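Local coordinates for DNA damage response protein Rtt109, putative (Neosartorya fumigata, PDB 5ZB9), which probably catalyses the transfer of an acetyl group from acetyl-CoA to lysine side chains of histone H3, acting in chromatin assembly and the DNA damage response, at residues 54-59 with 422-427; 77-82 with 88-93; 240-243 with 247-250; 131-136 with 332-337. All blocks are in the same frame, centred on the assembly; numbering follows the deposited sequence.

Contact 1: 54-59 with 422-427; sequences NHFLAV and EDYKAA
Tyr424 reaches down from helix 421-432 onto Asn54 and Phe56 of strand 50-61, one of the places where this helix packs on the mixed central sheet of the acetyltransferase fold. The short axes run 10.4 Å apart at an angle of 32°, a separation that a long aromatic side chain can span. With CG anti to the backbone N (chi1 178°), the Tyr424 ring leaves the helix toward the strand. Asn54 CB sits over one face, 3.6 Å from the ring centroid, in a CH-pi contact. Asparagine suits this place, since its short CB packs on the ring while the amide, turned 43° from the ring plane, keeps Asn54 ND2 3.5 Å from both Tyr424 CD2 and CE2. Phe56 CB approaches the ring obliquely, 4.0 Å from Tyr424 CE1, before its own ring swings away. Tyr424 OH hydrogen-bonds to Glu77 OE1 of the adjacent strand 71-82, so tyrosine supplies both an apolar surface and a hydrogen-bonding end. One turn further on, small Ala427 touches Ile28 and Leu456 with its side chain, and Ala427 N bonds to Asp423 O at 2.9 Å.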
loop_
_atom_site.group_PDB
_atom_site.type_symbol
_atom_site.label_atom_id
_atom_site.label_comp_id
_atom_site.label_asym_id
_atom_site.label_seq_id
_atom_site.Cartn_x
_atom_site.Cartn_y
_atom_site.Cartn_z
ATOM N N ASN A 54 6.215 -4.148 -9.506
ATOM C CA ASN A 54 4.832 -3.706 -9.675
ATOM C C ASN A 54 3.844 -4.860 -9.664
ATOM O O ASN A 54 4.109 -5.913 -10.236
ATOM C CB ASN A 54 4.650 -2.935 -10.981
ATOM C CG ASN A 54 5.527 -1.710 -11.071
ATOM O OD1 ASN A 54 5.971 -1.166 -10.062
ATOM N ND2 ASN A 54 5.778 -1.264 -12.292
ATOM N N HIS A 55 2.702 -4.649 -9.018
ATOM C CA HIS A 55 1.602 -5.608 -9.039
ATOM C C HIS A 55 0.295 -4.905 -9.324
ATOM O O HIS A 55 0.002 -3.865 -8.734
ATOM C CB HIS A 55 1.479 -6.348 -7.714
ATOM C CG HIS A 55 2.632 -7.245 -7.413
ATOM N ND1 HIS A 55 2.656 -8.570 -7.788
ATOM C CD2 HIS A 55 3.795 -7.015 -6.762
ATOM C CE1 HIS A 55 3.789 -9.118 -7.384
ATOM N NE2 HIS A 55 4.497 -8.195 -6.757
ATOM N N PHE A 56 -0.503 -5.481 -10.212
ATOM C CA PHE A 56 -1.824 -4.941 -10.473
ATOM C C PHE A 56 -2.862 -6.050 -10.552
ATOM O O PHE A 56 -2.685 -7.033 -11.261
ATOM C CB PHE A 56 -1.833 -4.128 -11.760
ATOM C CG PHE A 56 -3.179 -3.571 -12.096
ATOM C CD1 PHE A 56 -3.692 -2.499 -11.387
ATOM C CD2 PHE A 56 -3.939 -4.125 -13.110
ATOM C CE1 PHE A 56 -4.936 -1.992 -11.687
ATOM C CE2 PHE A 56 -5.178 -3.621 -13.412
ATOM C CZ PHE A 56 -5.682 -2.554 -12.701
ATOM N N LEU A 57 -3.947 -5.885 -9.810
ATOM C CA LEU A 57 -5.028 -6.847 -9.821
ATOM C C LEU A 57 -6.287 -6.195 -10.350
ATOM O O LEU A 57 -6.772 -5.219 -9.774
ATOM C CB LEU A 57 -5.280 -7.408 -8.416
ATOM C CG LEU A 57 -6.556 -8.244 -8.242
ATOM C CD1 LEU A 57 -6.477 -9.546 -9.036
ATOM C CD2 LEU A 57 -6.835 -8.532 -6.770
ATOM N N ALA A 58 -6.808 -6.728 -11.451
ATOM C CA ALA A 58 -8.117 -6.325 -11.949
ATOM C C ALA A 58 -9.129 -7.413 -11.643
ATOM O O ALA A 58 -8.876 -8.607 -11.859
ATOM C CB ALA A 58 -8.071 -6.038 -13.437
ATOM N N VAL A 59 -10.275 -7.001 -11.124
ATOM C CA VAL A 59 -11.313 -7.948 -10.772
ATOM C C VAL A 59 -12.558 -7.625 -11.574
ATOM O O VAL A 59 -12.991 -6.478 -11.628
ATOM C CB VAL A 59 -11.631 -7.924 -9.266
ATOM C CG1 VAL A 59 -12.675 -8.982 -8.927
ATOM C CG2 VAL A 59 -10.355 -8.137 -8.453
ATOM N N GLU A 422 8.286 -2.142 -19.473
ATOM C CA GLU A 422 7.653 -1.462 -20.596
ATOM C C GLU A 422 6.230 -1.970 -20.856
ATOM O O GLU A 422 5.298 -1.177 -21.022
ATOM C CB GLU A 422 8.515 -1.631 -21.852
ATOM C CG GLU A 422 7.920 -1.028 -23.115
ATOM C CD GLU A 422 8.697 -1.405 -24.371
ATOM O OE1 GLU A 422 8.965 -0.503 -25.197
ATOM O OE2 GLU A 422 9.029 -2.603 -24.536
ATOM N N ASP A 423 6.063 -3.290 -20.886
ATOM C CA ASP A 423 4.754 -3.885 -21.162
ATOM C C ASP A 423 3.745 -3.670 -20.038
ATOM O O ASP A 423 2.543 -3.518 -20.293
ATOM C CB ASP A 423 4.902 -5.381 -21.434
ATOM C CG ASP A 423 5.585 -5.662 -22.753
ATOM O OD1 ASP A 423 5.676 -4.725 -23.571
ATOM O OD2 ASP A 423 6.019 -6.814 -22.976
ATOM N N TYR A 424 4.233 -3.670 -18.800
ATOM C CA TYR A 424 3.378 -3.412 -17.648
ATOM C C TYR A 424 2.788 -2.004 -17.740
ATOM O O TYR A 424 1.568 -1.826 -17.617
ATOM C CB TYR A 424 4.156 -3.598 -16.339
ATOM C CG TYR A 424 3.343 -3.309 -15.100
ATOM C CD1 TYR A 424 2.644 -4.322 -14.449
ATOM C CD2 TYR A 424 3.265 -2.020 -14.583
ATOM C CE1 TYR A 424 1.890 -4.058 -13.314
ATOM C CE2 TYR A 424 2.509 -1.743 -13.459
ATOM C CZ TYR A 424 1.828 -2.765 -12.824
ATOM O OH TYR A 424 1.086 -2.484 -11.699
ATOM N N LYS A 425 3.654 -1.014 -17.966
ATOM C CA LYS A 425 3.212 0.358 -18.228
ATOM C C LYS A 425 2.181 0.425 -19.350
ATOM O O LYS A 425 1.189 1.144 -19.247
ATOM C CB LYS A 425 4.399 1.250 -18.586
ATOM C CG LYS A 425 5.278 1.666 -17.412
ATOM C CD LYS A 425 6.566 2.345 -17.906
ATOM C CE LYS A 425 7.084 3.393 -16.923
ATOM N NZ LYS A 425 6.190 4.593 -16.856
ATOM N N ALA A 426 2.404 -0.332 -20.420
ATOM C CA ALA A 426 1.472 -0.321 -21.545
ATOM C C ALA A 426 0.141 -0.934 -21.144
ATOM O O ALA A 426 -0.907 -0.525 -21.633
ATOM C CB ALA A 426 2.060 -1.057 -22.749
ATOM N N ALA A 427 0.183 -1.912 -20.243
ATOM C CA ALA A 427 -1.040 -2.558 -19.780
ATOM C C ALA A 427 -1.878 -1.594 -18.949
ATOM O O ALA A 427 -3.097 -1.528 -19.115
ATOM C CB ALA A 427 -0.716 -3.817 -18.977
#

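Contact 2: 77-82 with 88-93; sequences EVLVYG and TIFVSK
Glu77 faces Ser92 and Lys93 together, the mark of a classic beta bulge in the antiparallel hairpin of strands 71-82 and 86-96. Glu77 O accepts from Ser92 N at 3.0 Å and, weakly, from Lys93 N. The side chain starts with Glu77 CB, 3.8 Å from Lys93 CB; Glu77 CG then passes 3.2 Å from Ser92 OG. Because chi1 and chi2 are both anti (-177° and 179°), the chain runs out extended beside that of Lys93, which points the same way. At the tip, Glu77 OE2 accepts from Ser92 OG at 2.7 Å, on its anti side and 23° out of the carboxylate plane. Lys93 NZ adds a salt bridge to Glu77 OE2 at 3.2 Å, whose hydrogen bond is weak. OE1 has its partner on helix 421-432. Beyond the bulge, regular pairing resumes: Leu79 lies alongside Phe90, with Leu79 CD1 at the ring edge 4.1 Å from Phe90 CD2. The sheet face bearing Val78, Val80 and Ile89 is purely aliphatic, with Val78 CG1 only 3.4 Å from Ile89 CG2, as suits branched residues packed under helix 111-127. With partners on both oxygens, the buried carboxylate is fixed in rotation, and the nearby ammonium probably offsets its charge.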
loop_
_atom_site.group_PDB
_atom_site.type_symbol
_atom_site.label_atom_id
_atom_site.label_comp_id
_atom_site.label_asym_id
_atom_site.label_seq_id
_atom_site.Cartn_x
_atom_site.Cartn_y
_atom_site.Cartn_z
ATOM N N GLU A 77 -3.474 -1.362 -7.592
ATOM C CA GLU A 77 -2.050 -1.474 -7.871
ATOM C C GLU A 77 -1.266 -1.432 -6.575
ATOM O O GLU A 77 -1.521 -0.600 -5.708
ATOM C CB GLU A 77 -1.564 -0.367 -8.805
ATOM C CG GLU A 77 -0.085 -0.514 -9.175
ATOM C CD GLU A 77 0.414 0.567 -10.128
ATOM O OE1 GLU A 77 0.888 0.217 -11.233
ATOM O OE2 GLU A 77 0.350 1.763 -9.769
ATOM N N VAL A 78 -0.312 -2.344 -6.447
ATOM C CA VAL A 78 0.533 -2.402 -5.268
ATOM C C VAL A 78 1.997 -2.468 -5.668
ATOM O O VAL A 78 2.372 -3.303 -6.483
ATOM C CB VAL A 78 0.209 -3.618 -4.408
ATOM C CG1 VAL A 78 1.042 -3.590 -3.153
ATOM C CG2 VAL A 78 -1.283 -3.666 -4.080
ATOM N N LEU A 79 2.817 -1.585 -5.102
ATOM C CA LEU A 79 4.248 -1.592 -5.368
ATOM C C LEU A 79 5.002 -2.246 -4.218
ATOM O O LEU A 79 4.824 -1.868 -3.054
ATOM C CB LEU A 79 4.762 -0.172 -5.586
ATOM C CG LEU A 79 3.922 0.731 -6.493
ATOM C CD1 LEU A 79 4.503 2.144 -6.502
ATOM C CD2 LEU A 79 3.830 0.168 -7.904
ATOM N N VAL A 80 5.838 -3.231 -4.536
ATOM C CA VAL A 80 6.659 -3.878 -3.519
ATOM C C VAL A 80 8.098 -3.412 -3.655
ATOM O O VAL A 80 8.737 -3.648 -4.676
ATOM C CB VAL A 80 6.610 -5.420 -3.617
ATOM C CG1 VAL A 80 7.381 -6.052 -2.464
ATOM C CG2 VAL A 80 5.175 -5.915 -3.623
ATOM N N TYR A 81 8.592 -2.728 -2.628
ATOM C CA TYR A 81 9.982 -2.281 -2.578
ATOM C C TYR A 81 10.807 -3.219 -1.712
ATOM O O TYR A 81 10.312 -3.755 -0.722
ATOM C CB TYR A 81 10.090 -0.862 -2.021
ATOM C CG TYR A 81 9.337 0.198 -2.793
ATOM C CD1 TYR A 81 8.016 0.510 -2.484
ATOM C CD2 TYR A 81 9.952 0.908 -3.813
ATOM C CE1 TYR A 81 7.336 1.485 -3.178
ATOM C CE2 TYR A 81 9.273 1.885 -4.516
ATOM C CZ TYR A 81 7.970 2.169 -4.196
ATOM O OH TYR A 81 7.302 3.145 -4.897
ATOM N N GLY A 82 12.065 -3.412 -2.084
ATOM C CA GLY A 82 12.977 -4.202 -1.282
ATOM C C GLY A 82 14.329 -3.541 -1.116
ATOM O O GLY A 82 14.925 -3.070 -2.081
ATOM N N THR A 88 8.788 -3.204 1.667
ATOM C CA THR A 88 7.671 -2.277 1.755
ATOM C C THR A 88 6.614 -2.591 0.719
ATOM O O THR A 88 6.875 -2.557 -0.479
ATOM C CB THR A 88 8.125 -0.819 1.582
ATOM O OG1 THR A 88 9.066 -0.497 2.609
ATOM C CG2 THR A 88 6.931 0.121 1.694
ATOM N N ILE A 89 5.416 -2.896 1.196
ATOM C CA ILE A 89 4.281 -3.112 0.322
ATOM C C ILE A 89 3.378 -1.869 0.309
ATOM O O ILE A 89 2.682 -1.571 1.284
ATOM C CB ILE A 89 3.505 -4.350 0.753
ATOM C CG1 ILE A 89 4.434 -5.573 0.707
ATOM C CG2 ILE A 89 2.305 -4.570 -0.142
ATOM C CD1 ILE A 89 3.751 -6.861 1.071
ATOM N N PHE A 90 3.415 -1.136 -0.802
ATOM C CA PHE A 90 2.735 0.149 -0.894
ATOM C C PHE A 90 1.592 0.123 -1.891
ATOM O O PHE A 90 1.775 -0.278 -3.041
ATOM C CB PHE A 90 3.727 1.251 -1.286
ATOM C CG PHE A 90 3.079 2.575 -1.563
ATOM C CD1 PHE A 90 2.591 3.351 -0.525
ATOM C CD2 PHE A 90 2.956 3.043 -2.861
ATOM C CE1 PHE A 90 1.987 4.581 -0.778
ATOM C CE2 PHE A 90 2.355 4.268 -3.120
ATOM C CZ PHE A 90 1.869 5.037 -2.077
ATOM N N VAL A 91 0.415 0.556 -1.448
ATOM C CA VAL A 91 -0.744 0.656 -2.330
ATOM C C VAL A 91 -0.676 1.974 -3.096
ATOM O O VAL A 91 -0.689 3.043 -2.488
ATOM C CB VAL A 91 -2.067 0.588 -1.546
ATOM C CG1 VAL A 91 -3.254 0.569 -2.502
ATOM C CG2 VAL A 91 -2.075 -0.623 -0.622
ATOM N N SER A 92 -0.589 1.908 -4.419
ATOM C CA SER A 92 -0.455 3.124 -5.203
ATOM C C SER A 92 -1.776 3.543 -5.821
ATOM O O SER A 92 -2.028 4.730 -6.001
ATOM C CB SER A 92 0.599 2.950 -6.293
ATOM O OG SER A 92 0.306 1.830 -7.105
ATOM N N LYS A 93 -2.627 2.569 -6.128
ATOM C CA LYS A 93 -3.900 2.835 -6.799
ATOM C C LYS A 93 -4.977 1.865 -6.341
ATOM O O LYS A 93 -4.711 0.682 -6.115
ATOM C CB LYS A 93 -3.745 2.731 -8.328
ATOM C CG LYS A 93 -2.854 3.781 -8.965
ATOM C CD LYS A 93 -2.413 3.375 -10.376
ATOM C CE LYS A 93 -1.362 4.346 -10.904
ATOM N NZ LYS A 93 -0.580 3.794 -12.042
#

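Contact 3: 240-243 with 247-250; sequences PLHQ and NPNA
The imidazole of His242 meets Pro248 obliquely, and over one face it carries Leu241 CD2 of its own segment, displaced toward the ring rim. CD2 and NE2 do the touching: His242 CD2 lies 3.3 Å from Pro248 CG, and His242 NE2 lies 3.7 Å from Pro248 CB. The two side chains cross at about a right angle. Leu241 adds a purely apolar touch, Leu241 CD2 lying 3.9 Å from Pro248 CB; flat imidazole and branched leucine methyl both suit their places by offering surface to the pyrrolidine carbons. Another flat group, the Asn247 amide, shapes the partner loop in an Asx turn: Asn247 OD1 accepts from Asn249 N at 3.0 Å, with the donor 53° out of the carbonyl plane. A type I beta turn from Asn247 to Ala250 is closed by Ala250 N on Asn247 O at 3.1 Å. Proline suits its second position, since the ring holds phi near the -67° needed there while presenting CB and CG to the helix. Pro240 occupies the N-cap position of that short helix, 241-244, whose inner side rests on strands 202-208 and 317-324 through Pro240 and Gln243; the turn lies at the protein surface.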
loop_
_atom_site.group_PDB
_atom_site.type_symbol
_atom_site.label_atom_id
_atom_site.label_comp_id
_atom_site.label_asym_id
_atom_site.label_seq_id
_atom_site.Cartn_x
_atom_site.Cartn_y
_atom_site.Cartn_z
ATOM N N PRO A 240 6.168 5.238 13.076
ATOM C CA PRO A 240 7.093 4.233 13.614
ATOM C C PRO A 240 8.538 4.494 13.205
ATOM O O PRO A 240 9.160 3.628 12.588
ATOM C CB PRO A 240 6.580 2.932 12.994
ATOM C CG PRO A 240 6.057 3.374 11.653
ATOM C CD PRO A 240 5.426 4.728 11.908
ATOM N N LEU A 241 9.048 5.673 13.556
ATOM C CA LEU A 241 10.370 6.147 13.143
ATOM C C LEU A 241 11.523 5.172 13.392
ATOM O O LEU A 241 12.325 4.912 12.499
ATOM C CB LEU A 241 10.676 7.465 13.849
ATOM C CG LEU A 241 12.094 8.003 13.677
ATOM C CD1 LEU A 241 12.385 8.348 12.215
ATOM C CD2 LEU A 241 12.280 9.202 14.572
ATOM N N HIS A 242 11.604 4.630 14.600
ATOM C CA HIS A 242 12.739 3.798 14.972
ATOM C C HIS A 242 12.735 2.430 14.308
ATOM O O HIS A 242 13.771 1.774 14.250
ATOM C CB HIS A 242 12.801 3.663 16.493
ATOM C CG HIS A 242 13.110 4.958 17.174
ATOM N ND1 HIS A 242 12.128 5.809 17.637
ATOM C CD2 HIS A 242 14.288 5.583 17.402
ATOM C CE1 HIS A 242 12.692 6.888 18.153
ATOM N NE2 HIS A 242 14.001 6.777 18.020
ATOM N N GLN A 243 11.589 2.008 13.781
ATOM C CA GLN A 243 11.528 0.733 13.065
ATOM C C GLN A 243 11.864 0.899 11.585
ATOM O O GLN A 243 12.284 -0.045 10.924
ATOM C CB GLN A 243 10.153 0.094 13.216
ATOM C CG GLN A 243 9.766 -0.226 14.648
ATOM C CD GLN A 243 8.577 -1.166 14.722
ATOM O OE1 GLN A 243 8.693 -2.357 14.418
ATOM N NE2 GLN A 243 7.422 -0.635 15.118
ATOM N N ASN A 247 18.936 5.825 11.693
ATOM C CA ASN A 247 19.442 7.017 12.353
ATOM C C ASN A 247 18.347 8.054 12.531
ATOM O O ASN A 247 18.138 8.902 11.668
ATOM C CB ASN A 247 20.607 7.610 11.560
ATOM C CG ASN A 247 21.194 8.852 12.215
ATOM O OD1 ASN A 247 20.884 9.182 13.366
ATOM N ND2 ASN A 247 22.051 9.549 11.477
ATOM N N PRO A 248 17.653 7.997 13.671
ATOM C CA PRO A 248 16.560 8.913 14.019
ATOM C C PRO A 248 17.042 10.344 14.239
ATOM O O PRO A 248 16.226 11.244 14.480
ATOM C CB PRO A 248 16.008 8.326 15.321
ATOM C CG PRO A 248 16.495 6.914 15.338
ATOM C CD PRO A 248 17.822 6.939 14.677
ATOM N N ASN A 249 18.355 10.546 14.169
ATOM C CA ASN A 249 18.934 11.868 14.375
ATOM C C ASN A 249 19.387 12.503 13.069
ATOM O O ASN A 249 19.831 13.650 13.055
ATOM C CB ASN A 249 20.104 11.795 15.357
ATOM C CG ASN A 249 19.650 11.778 16.807
ATOM O OD1 ASN A 249 18.504 11.440 17.109
ATOM N ND2 ASN A 249 20.549 12.149 17.713
ATOM N N ALA A 250 19.267 11.754 11.975
ATOM C CA ALA A 250 19.534 12.285 10.642
ATOM C C ALA A 250 18.552 13.425 10.332
ATOM O O ALA A 250 17.543 13.575 11.026
ATOM C CB ALA A 250 19.436 11.173 9.609
#

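Contact 4: 131-136 with 332-337; sequences GVRLMV and VQMTSS
Arg133 and Met334 approach each other at a slant, and the arginine tip passes on to the main chain of Val332. CG of Arg133 stands anti to its amide nitrogen (chi1 -175°), which carries the chain away from the strand toward the loop; a bend at chi3 then turns the guanidinium so that its edge confronts residues 332-334. There Arg133 NH2 donates to Val332 O at 2.8 Å with an N-H...O angle of 161°. The bond lies in the carbonyl plane and only 12° out of the guanidinium plane, a nearly coplanar arrangement that uses the arginine's rigid, in-plane N-H well. Arg133 NH1 sits beside the same stretch, 3.8 Å from Met334 N, without bonding to it. Met334 is folded back at both chi2 and chi3, which brings Met334 CE to 3.8 Å from Arg133 NH1 and 4.1 Å from Arg133 CD. A flexible thioether suits this place, since its methyl can curl against both the CD methylene and the NH1 corner of the guanidinium. The flanking Val332 lends its carbonyl, while its side chain stays at the margin, Val332 CB 4.5 Å from Arg133 NH2. Arginine fits because several N-H groups fan out within one plane: besides holding Val332 O, it uses NE to donate to Asn324 OD1 at the end of strand 317-324. The contact thus fastens the loop after strand 317-324 to strand 133-140, which runs between strands 86-96 and 317-324 in the sheet; Leu86 packs on both Arg133 and Met334, and helix 241-244 borders the site through Gln243.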
loop_
_atom_site.group_PDB
_atom_site.type_symbol
_atom_site.label_atom_id
_atom_site.label_comp_id
_atom_site.label_asym_id
_atom_site.label_seq_id
_atom_site.Cartn_x
_atom_site.Cartn_y
_atom_site.Cartn_z
ATOM N N GLY A 131 13.768 -12.915 8.969
ATOM C CA GLY A 131 14.552 -11.930 9.691
ATOM C C GLY A 131 14.464 -10.495 9.187
ATOM O O GLY A 131 15.057 -9.599 9.784
ATOM N N VAL A 132 13.732 -10.264 8.100
ATOM C CA VAL A 132 13.625 -8.921 7.531
ATOM C C VAL A 132 12.272 -8.268 7.807
ATOM O O VAL A 132 11.224 -8.806 7.446
ATOM C CB VAL A 132 13.860 -8.944 6.014
ATOM C CG1 VAL A 132 13.644 -7.552 5.419
ATOM C CG2 VAL A 132 15.258 -9.463 5.706
ATOM N N ARG A 133 12.307 -7.107 8.453
ATOM C CA ARG A 133 11.106 -6.318 8.712
ATOM C C ARG A 133 10.313 -6.046 7.424
ATOM O O ARG A 133 10.895 -5.739 6.376
ATOM C CB ARG A 133 11.486 -4.999 9.393
ATOM C CG ARG A 133 10.305 -4.151 9.819
ATOM C CD ARG A 133 10.734 -2.999 10.710
ATOM N NE ARG A 133 10.934 -3.423 12.092
ATOM C CZ ARG A 133 12.054 -3.236 12.781
ATOM N NH1 ARG A 133 13.088 -2.624 12.218
ATOM N NH2 ARG A 133 12.140 -3.656 14.037
ATOM N N LEU A 134 8.991 -6.192 7.502
ATOM C CA LEU A 134 8.111 -5.914 6.368
ATOM C C LEU A 134 7.045 -4.879 6.736
ATOM O O LEU A 134 6.452 -4.928 7.819
ATOM C CB LEU A 134 7.442 -7.194 5.870
ATOM C CG LEU A 134 6.579 -7.050 4.610
ATOM C CD1 LEU A 134 6.686 -8.303 3.772
ATOM C CD2 LEU A 134 5.110 -6.760 4.933
ATOM N N MET A 135 6.794 -3.954 5.817
ATOM C CA MET A 135 5.834 -2.882 6.044
ATOM C C MET A 135 4.758 -2.822 4.958
ATOM O O MET A 135 5.058 -2.921 3.765
ATOM C CB MET A 135 6.564 -1.542 6.121
ATOM C CG MET A 135 5.642 -0.354 6.206
ATOM S SD MET A 135 6.512 1.179 6.560
ATOM C CE MET A 135 7.208 1.565 4.958
ATOM N N VAL A 136 3.505 -2.675 5.377
ATOM C CA VAL A 136 2.437 -2.339 4.449
ATOM C C VAL A 136 2.080 -0.882 4.665
ATOM O O VAL A 136 1.878 -0.448 5.796
ATOM C CB VAL A 136 1.187 -3.218 4.632
ATOM C CG1 VAL A 136 0.099 -2.808 3.642
ATOM C CG2 VAL A 136 1.543 -4.675 4.455
ATOM N N VAL A 332 14.021 -3.648 18.346
ATOM C CA VAL A 332 15.210 -3.706 17.504
ATOM C C VAL A 332 15.152 -2.615 16.440
ATOM O O VAL A 332 14.328 -2.671 15.529
ATOM C CB VAL A 332 15.363 -5.082 16.815
ATOM C CG1 VAL A 332 16.598 -5.097 15.925
ATOM C CG2 VAL A 332 15.432 -6.195 17.849
ATOM N N GLN A 333 16.029 -1.622 16.560
ATOM C CA GLN A 333 16.056 -0.503 15.621
ATOM C C GLN A 333 16.455 -0.969 14.220
ATOM O O GLN A 333 17.232 -1.914 14.068
ATOM C CB GLN A 333 17.013 0.594 16.114
ATOM C CG GLN A 333 17.063 1.826 15.212
ATOM C CD GLN A 333 17.568 3.069 15.926
ATOM O OE1 GLN A 333 16.777 3.902 16.380
ATOM N NE2 GLN A 333 18.890 3.206 16.018
ATOM N N MET A 334 15.891 -0.314 13.205
ATOM C CA MET A 334 16.254 -0.544 11.809
ATOM C C MET A 334 17.764 -0.375 11.611
ATOM O O MET A 334 18.392 0.447 12.281
ATOM C CB MET A 334 15.471 0.417 10.901
ATOM C CG MET A 334 15.837 0.378 9.412
ATOM S SD MET A 334 15.686 -1.241 8.618
ATOM C CE MET A 334 13.917 -1.525 8.643
ATOM N N THR A 335 18.347 -1.167 10.713
ATOM C CA THR A 335 19.773 -1.050 10.420
ATOM C C THR A 335 20.004 -0.529 8.994
ATOM O O THR A 335 19.173 -0.717 8.105
ATOM C CB THR A 335 20.514 -2.402 10.622
ATOM O OG1 THR A 335 20.014 -3.381 9.705
ATOM C CG2 THR A 335 20.327 -2.910 12.048
ATOM N N SER A 336 21.139 0.139 8.798
ATOM C CA SER A 336 21.473 0.787 7.530
ATOM C C SER A 336 22.192 -0.149 6.542
ATOM O O SER A 336 23.053 -0.941 6.935
ATOM C CB SER A 336 22.340 2.024 7.805
ATOM O OG SER A 336 22.771 2.648 6.609
ATOM N N SER A 337 21.830 -0.052 5.263
ATOM C CA SER A 337 22.525 -0.786 4.204
ATOM C C SER A 337 23.302 0.178 3.300
ATOM O O SER A 337 23.802 -0.215 2.244
ATOM C CB SER A 337 21.539 -1.623 3.370
ATOM O OG SER A 337 20.657 -0.812 2.605
#

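Contacts 1, 2 and 4 share the central mixed sheet, where strands 50-61, 71-82, 86-96, 133-140 and 317-324 follow one another as neighbours. The centres of contacts 1 and 2 are about 13 Å apart, on adjacent strands. Those of contacts 2 and 4 are about 16 Å apart, linked by Ile89 N and Met135 O. Contact 3 is off the sheet, its centre about 11 Å from that of contact 4, on the same side of the chain's centre, and about 34 Å from that of contact 1, opposite. Along the chain, the hairpin closes first, contact 3 falls between the two halves of contact 4, and contact 1 spans them all. Distant sequence regions thus converge on one sheet in contacts 1 and 4, and contact 3 joins it through contact 4.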